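PDB 6EKT: protein P47 from Clostridium botulinum, which may form part of a progenitor toxin complex that protects botulinum neurotoxin during its passage through the host gut, and resembles tubular lipid-binding (TULIP) proteins. Local coordinates for residues A[343-348]-A[352-357]; A[401-406]-A[430-435]. All blocks are in the same frame, centred on the assembly; numbering follows the deposited sequence.

Contact 1 of 2, residues A[343-348]-A[352-357]; sequences KFVYNS and KAYFEV
Phe344 and Phe355 meet on the buried face of an antiparallel beta hairpin, where the strands 329-347 and 352-368 of this TULIP-family protein run close to their connecting turn. Phe344 turns its edge toward the face of Phe355 in a T-shaped pair, with centroids 5.6 Å apart and planes at 63°. In the strand register, Phe344 with Phe355 and Tyr346 with Ala353 are non-hydrogen-bonded pairs. The methyl of Ala353 packs against Phe344 CE1 at 3.7 Å. Val424 and Leu426 of strand 421-426 also touch this face, and Phe397 meets the ring of Phe355.

The backbone bonds between these pairs are regular. Val345 N gives to Tyr354 O at 2.8 Å, and Tyr354 N returns a bond to Val345 O.

The other face is looser and partly open to solvent. Tyr354 takes chi1 62°, with CG between its backbone N and carbonyl carbon. This lays the ring alongside Val345, whose CB sits over one ring face in a CH-pi contact, 4.0 Å from the centroid. Glu356 crosses Val345 CG2 with both its CG and its carboxylate, OE2 being nearest at 3.5 Å. At the end of the pair away from the turn, Lys343 NZ and Glu356 OE1 have opposite charges but stay 4.8 Å apart. A water there accepts from Lys343 N at 2.8 Å and gives only a weak, long bond to Glu356 OE1.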
loop_
_atom_site.group_PDB
_atom_site.type_symbol
_atom_site.label_atom_id
_atom_site.label_comp_id
_atom_site.label_asym_id
_atom_site.label_seq_id
_atom_site.Cartn_x
_atom_site.Cartn_y
_atom_site.Cartn_z
ATOM N N LYS A 343 20.350 6.020 -5.937
ATOM C CA LYS A 343 19.176 5.505 -6.652
ATOM C C LYS A 343 18.696 4.185 -6.065
ATOM O O LYS A 343 19.490 3.266 -5.859
ATOM C CB LYS A 343 19.487 5.330 -8.144
ATOM C CG LYS A 343 18.273 4.925 -8.990
ATOM C CD LYS A 343 18.652 4.130 -10.227
ATOM C CE LYS A 343 18.993 5.034 -11.396
ATOM N NZ LYS A 343 19.560 4.219 -12.513
ATOM N N PHE A 344 17.377 4.073 -5.856
ATOM C CA PHE A 344 16.779 2.790 -5.490
ATOM C C PHE A 344 16.855 1.805 -6.664
ATOM O O PHE A 344 16.627 2.188 -7.812
ATOM C CB PHE A 344 15.300 2.956 -5.038
ATOM C CG PHE A 344 14.636 1.634 -4.685
ATOM C CD1 PHE A 344 14.972 0.955 -3.498
ATOM C CD2 PHE A 344 13.727 1.033 -5.556
ATOM C CE1 PHE A 344 14.383 -0.272 -3.187
ATOM C CE2 PHE A 344 13.140 -0.198 -5.245
ATOM C CZ PHE A 344 13.478 -0.855 -4.065
ATOM N N VAL A 345 17.175 0.543 -6.367
ATOM C CA VAL A 345 17.177 -0.546 -7.340
ATOM C C VAL A 345 16.508 -1.743 -6.684
ATOM O O VAL A 345 16.770 -2.041 -5.512
ATOM C CB VAL A 345 18.615 -0.986 -7.762
ATOM C CG1 VAL A 345 18.560 -2.156 -8.741
ATOM C CG2 VAL A 345 19.391 0.168 -8.387
ATOM N N TYR A 346 15.642 -2.407 -7.447
ATOM C CA TYR A 346 15.150 -3.730 -7.109
ATOM C C TYR A 346 15.641 -4.671 -8.188
ATOM O O TYR A 346 15.285 -4.533 -9.367
ATOM C CB TYR A 346 13.616 -3.768 -6.998
ATOM C CG TYR A 346 13.079 -5.164 -6.710
ATOM C CD1 TYR A 346 13.405 -5.822 -5.514
ATOM C CD2 TYR A 346 12.265 -5.834 -7.641
ATOM C CE1 TYR A 346 12.933 -7.094 -5.236
ATOM C CE2 TYR A 346 11.781 -7.110 -7.373
ATOM C CZ TYR A 346 12.118 -7.729 -6.170
ATOM O OH TYR A 346 11.655 -8.982 -5.882
ATOM N N ASN A 347 16.508 -5.592 -7.779
ATOM C CA ASN A 347 17.003 -6.656 -8.641
ATOM C C ASN A 347 16.009 -7.816 -8.548
ATOM O O ASN A 347 15.878 -8.451 -7.495
ATOM C CB ASN A 347 18.395 -7.080 -8.172
ATOM C CG ASN A 347 19.019 -8.163 -9.038
ATOM O OD1 ASN A 347 18.344 -9.044 -9.552
ATOM N ND2 ASN A 347 20.336 -8.114 -9.160
ATOM N N SER A 348 15.310 -8.073 -9.652
ATOM C CA SER A 348 14.253 -9.088 -9.698
ATOM C C SER A 348 14.769 -10.536 -9.679
ATOM O O SER A 348 13.993 -11.459 -9.428
ATOM C CB SER A 348 13.351 -8.854 -10.908
ATOM O OG SER A 348 14.118 -8.862 -12.100
ATOM N N LYS A 352 17.128 -8.514 -4.145
ATOM C CA LYS A 352 17.706 -7.476 -3.302
ATOM C C LYS A 352 17.117 -6.130 -3.687
ATOM O O LYS A 352 16.966 -5.822 -4.879
ATOM C CB LYS A 352 19.241 -7.429 -3.397
ATOM C CG LYS A 352 19.964 -8.641 -2.816
ATOM C CD LYS A 352 21.470 -8.383 -2.716
ATOM C CE LYS A 352 22.232 -9.678 -2.491
ATOM N NZ LYS A 352 23.625 -9.375 -2.083
ATOM N N ALA A 353 16.777 -5.356 -2.662
ATOM C CA ALA A 353 16.316 -3.976 -2.793
ATOM C C ALA A 353 17.312 -3.132 -2.023
ATOM O O ALA A 353 17.538 -3.353 -0.823
ATOM C CB ALA A 353 14.932 -3.809 -2.209
ATOM N N TYR A 354 17.910 -2.172 -2.721
ATOM C CA TYR A 354 19.022 -1.408 -2.175
ATOM C C TYR A 354 19.107 -0.034 -2.813
ATOM O O TYR A 354 18.536 0.222 -3.885
ATOM C CB TYR A 354 20.350 -2.192 -2.352
ATOM C CG TYR A 354 20.739 -2.468 -3.803
ATOM C CD1 TYR A 354 20.241 -3.583 -4.490
ATOM C CD2 TYR A 354 21.614 -1.603 -4.487
ATOM C CE1 TYR A 354 20.599 -3.835 -5.816
ATOM C CE2 TYR A 354 21.970 -1.839 -5.811
ATOM C CZ TYR A 354 21.462 -2.948 -6.470
ATOM O OH TYR A 354 21.827 -3.165 -7.779
ATOM N N PHE A 355 19.844 0.842 -2.142
ATOM C CA PHE A 355 20.182 2.131 -2.677
ATOM C C PHE A 355 21.653 2.082 -3.131
ATOM O O PHE A 355 22.530 1.741 -2.341
ATOM C CB PHE A 355 19.935 3.208 -1.629
ATOM C CG PHE A 355 18.474 3.460 -1.359
ATOM C CD1 PHE A 355 17.756 4.353 -2.155
ATOM C CD2 PHE A 355 17.808 2.780 -0.323
ATOM C CE1 PHE A 355 16.414 4.583 -1.909
ATOM C CE2 PHE A 355 16.458 3.018 -0.071
ATOM C CZ PHE A 355 15.766 3.924 -0.865
ATOM N N GLU A 356 21.878 2.369 -4.415
ATOM C CA GLU A 356 23.200 2.334 -5.040
ATOM C C GLU A 356 24.096 3.391 -4.440
ATOM O O GLU A 356 23.618 4.450 -4.020
ATOM C CB GLU A 356 23.100 2.641 -6.537
ATOM C CG GLU A 356 22.772 1.483 -7.461
ATOM C CD GLU A 356 22.686 1.924 -8.917
ATOM O OE1 GLU A 356 22.796 3.149 -9.187
ATOM O OE2 GLU A 356 22.482 1.052 -9.793
ATOM N N VAL A 357 25.404 3.121 -4.448
ATOM C CA VAL A 357 26.399 4.160 -4.150
ATOM C C VAL A 357 26.388 5.151 -5.315
ATOM O O VAL A 357 26.228 4.748 -6.482
ATOM C CB VAL A 357 27.808 3.536 -3.977
ATOM C CG1 VAL A 357 28.850 4.601 -3.677
ATOM C CG2 VAL A 357 27.790 2.482 -2.869
HETATM O O HOH W 1 22.767 6.134 -7.384
#

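Contact 2 of 2, residues A[401-406]-A[430-435]; sequences NNFVDL and FCIQGN
This is a buried, wholly apolar helix-on-sheet contact. The first turn of the short helix 403-409 rests against strand 430-434, the last strand of the chain, in a six-stranded antiparallel sheet. Two helix residues, Phe403 and Leu406, face two strand residues, Phe430 and Ile432. They are one helical turn apart on one side, and two positions apart along the same face of the strand on the other.

Ile432 is the centre of the contact. Its CG1 lies anti to the carbonyl carbon (chi1 -64°), and its chain then extends so that CD1 reaches both helix residues. CD1 lies 3.7 Å from Leu406 CD1 and 3.8 Å from Phe403 CD1. The CG2 branch comes near Phe403 CB. The side chain of Ile432 crosses those of Phe403 and Leu406 at about a right angle.

The two phenylalanines meet at their outer carbons. Phe403 CE1 lies 3.9 Å from Phe430 CE2, near the plane of the Phe430 ring. The ring planes are inclined at 59°, an oblique pairing.

An Asx turn leads into the helix. Asn401 OD1 accepts from Phe403 N at 3.2 Å, in a nearly straight bond of 173°. Asn401 CA sits over the centre of one face of the Phe403 ring. Asn401 ND2 is held by Lys351 O.

Met251 of helix 244-252 touches Phe403, Leu406 and Phe430, and Phe247 stacks on Phe430. Two short helices thus pack on one apolar face of the sheet, a helix-on-sheet layer within a protein whose overall structure resembles the TULIP superfamily.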
loop_
_atom_site.group_PDB
_atom_site.type_symbol
_atom_site.label_atom_id
_atom_site.label_comp_id
_atom_site.label_asym_id
_atom_site.label_seq_id
_atom_site.Cartn_x
_atom_site.Cartn_y
_atom_site.Cartn_z
ATOM N N ASN A 401 14.493 -7.257 2.675
ATOM C CA ASN A 401 13.410 -7.711 1.833
ATOM C C ASN A 401 12.483 -8.609 2.655
ATOM O O ASN A 401 12.749 -9.804 2.783
ATOM C CB ASN A 401 13.950 -8.421 0.572
ATOM C CG ASN A 401 12.836 -8.942 -0.345
ATOM O OD1 ASN A 401 11.705 -9.156 0.084
ATOM N ND2 ASN A 401 13.167 -9.165 -1.611
ATOM N N ASN A 402 11.430 -8.023 3.233
ATOM C CA ASN A 402 10.325 -8.793 3.851
ATOM C C ASN A 402 9.002 -8.536 3.106
ATOM O O ASN A 402 7.929 -8.500 3.721
ATOM C CB ASN A 402 10.174 -8.438 5.342
ATOM C CG ASN A 402 9.766 -6.984 5.568
ATOM O OD1 ASN A 402 9.840 -6.150 4.664
ATOM N ND2 ASN A 402 9.316 -6.681 6.779
ATOM N N PHE A 403 9.094 -8.384 1.788
ATOM C CA PHE A 403 8.008 -7.802 0.984
ATOM C C PHE A 403 6.800 -8.735 0.870
ATOM O O PHE A 403 5.648 -8.267 0.897
ATOM C CB PHE A 403 8.535 -7.372 -0.393
ATOM C CG PHE A 403 9.736 -6.417 -0.331
ATOM C CD1 PHE A 403 9.839 -5.446 0.679
ATOM C CD2 PHE A 403 10.736 -6.468 -1.311
ATOM C CE1 PHE A 403 10.925 -4.573 0.733
ATOM C CE2 PHE A 403 11.822 -5.586 -1.267
ATOM C CZ PHE A 403 11.908 -4.638 -0.246
ATOM N N VAL A 404 7.066 -10.040 0.771
ATOM C CA VAL A 404 5.983 -11.050 0.811
ATOM C C VAL A 404 5.232 -10.923 2.139
ATOM O O VAL A 404 3.997 -10.877 2.141
ATOM C CB VAL A 404 6.488 -12.501 0.557
ATOM C CG1 VAL A 404 5.405 -13.534 0.843
ATOM C CG2 VAL A 404 6.972 -12.656 -0.877
ATOM N N ASP A 405 5.977 -10.856 3.252
ATOM C CA ASP A 405 5.372 -10.647 4.577
ATOM C C ASP A 405 4.556 -9.357 4.664
ATOM O O ASP A 405 3.446 -9.369 5.207
ATOM C CB ASP A 405 6.406 -10.686 5.709
ATOM C CG ASP A 405 7.056 -12.052 5.874
ATOM O OD1 ASP A 405 6.535 -13.075 5.381
ATOM O OD2 ASP A 405 8.125 -12.098 6.501
ATOM N N LEU A 406 5.088 -8.261 4.118
ATOM C CA LEU A 406 4.339 -6.999 4.095
ATOM C C LEU A 406 3.006 -7.157 3.379
ATOM O O LEU A 406 1.952 -6.760 3.897
ATOM C CB LEU A 406 5.149 -5.837 3.476
ATOM C CG LEU A 406 6.408 -5.358 4.208
ATOM C CD1 LEU A 406 6.912 -4.066 3.587
ATOM C CD2 LEU A 406 6.204 -5.162 5.708
ATOM N N PHE A 430 6.132 3.828 -1.815
ATOM C CA PHE A 430 6.804 2.561 -2.063
ATOM C C PHE A 430 5.771 1.489 -2.421
ATOM O O PHE A 430 4.860 1.218 -1.633
ATOM C CB PHE A 430 7.629 2.182 -0.818
ATOM C CG PHE A 430 8.574 1.035 -1.021
ATOM C CD1 PHE A 430 9.740 1.187 -1.791
ATOM C CD2 PHE A 430 8.336 -0.197 -0.404
ATOM C CE1 PHE A 430 10.625 0.122 -1.957
ATOM C CE2 PHE A 430 9.227 -1.265 -0.563
ATOM C CZ PHE A 430 10.373 -1.102 -1.335
ATOM N N CYS A 431 5.928 0.872 -3.593
ATOM C CA CYS A 431 4.881 -0.010 -4.130
ATOM C C CYS A 431 5.397 -1.421 -4.324
ATOM O O CYS A 431 6.394 -1.632 -5.016
ATOM C CB CYS A 431 4.314 0.550 -5.428
ATOM S SG CYS A 431 2.987 -0.454 -6.136
ATOM N N ILE A 432 4.727 -2.361 -3.675
ATOM C CA ILE A 432 5.030 -3.790 -3.778
ATOM C C ILE A 432 3.860 -4.423 -4.543
ATOM O O ILE A 432 2.716 -4.221 -4.167
ATOM C CB ILE A 432 5.179 -4.432 -2.376
ATOM C CG1 ILE A 432 6.382 -3.816 -1.624
ATOM C CG2 ILE A 432 5.316 -5.953 -2.480
ATOM C CD1 ILE A 432 6.399 -4.086 -0.122
ATOM N N GLN A 433 4.154 -5.166 -5.608
ATOM C CA GLN A 433 3.102 -5.828 -6.403
ATOM C C GLN A 433 3.418 -7.310 -6.481
ATOM O O GLN A 433 4.606 -7.706 -6.455
ATOM C CB GLN A 433 3.006 -5.233 -7.808
ATOM C CG GLN A 433 2.579 -3.769 -7.874
ATOM C CD GLN A 433 3.067 -3.067 -9.137
ATOM O OE1 GLN A 433 4.075 -3.461 -9.726
ATOM N NE2 GLN A 433 2.355 -2.026 -9.562
ATOM N N GLY A 434 2.364 -8.121 -6.552
ATOM C CA GLY A 434 2.498 -9.579 -6.613
ATOM C C GLY A 434 1.408 -10.327 -7.377
ATOM O O GLY A 434 0.425 -9.737 -7.860
ATOM N N ASN A 435 1.616 -11.635 -7.506
ATOM C CA ASN A 435 0.608 -12.537 -8.049
ATOM C C ASN A 435 -0.293 -13.032 -6.944
ATOM O O ASN A 435 0.157 -13.258 -5.819
ATOM C CB ASN A 435 1.257 -13.724 -8.773
ATOM C CG ASN A 435 1.858 -13.330 -10.112
ATOM O OD1 ASN A 435 1.388 -12.390 -10.769
ATOM N ND2 ASN A 435 2.896 -14.057 -10.537
#

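How the contacts relate
Contact 1 joins neighbouring strands of a hairpin and is only partly buried. Contact 2 lies nearer the centre of the chain, joins a helix to a strand of another sheet, and is buried throughout. Their chemistry follows: 343-348 with 352-357 combines backbone hydrogen bonds with aromatic packing and has charged groups and water at its margin, whereas 401-406 with 430-435 relies on apolar side chains alone. They hold different elements but meet directly. Phe344 CZ lies 3.7 Å from Phe430 CE1, and Ala353 CB is equally close to Phe403 CZ. The buried face of the hairpin therefore continues into the helix-strand packing, and Val424 touches side chains of both contacts.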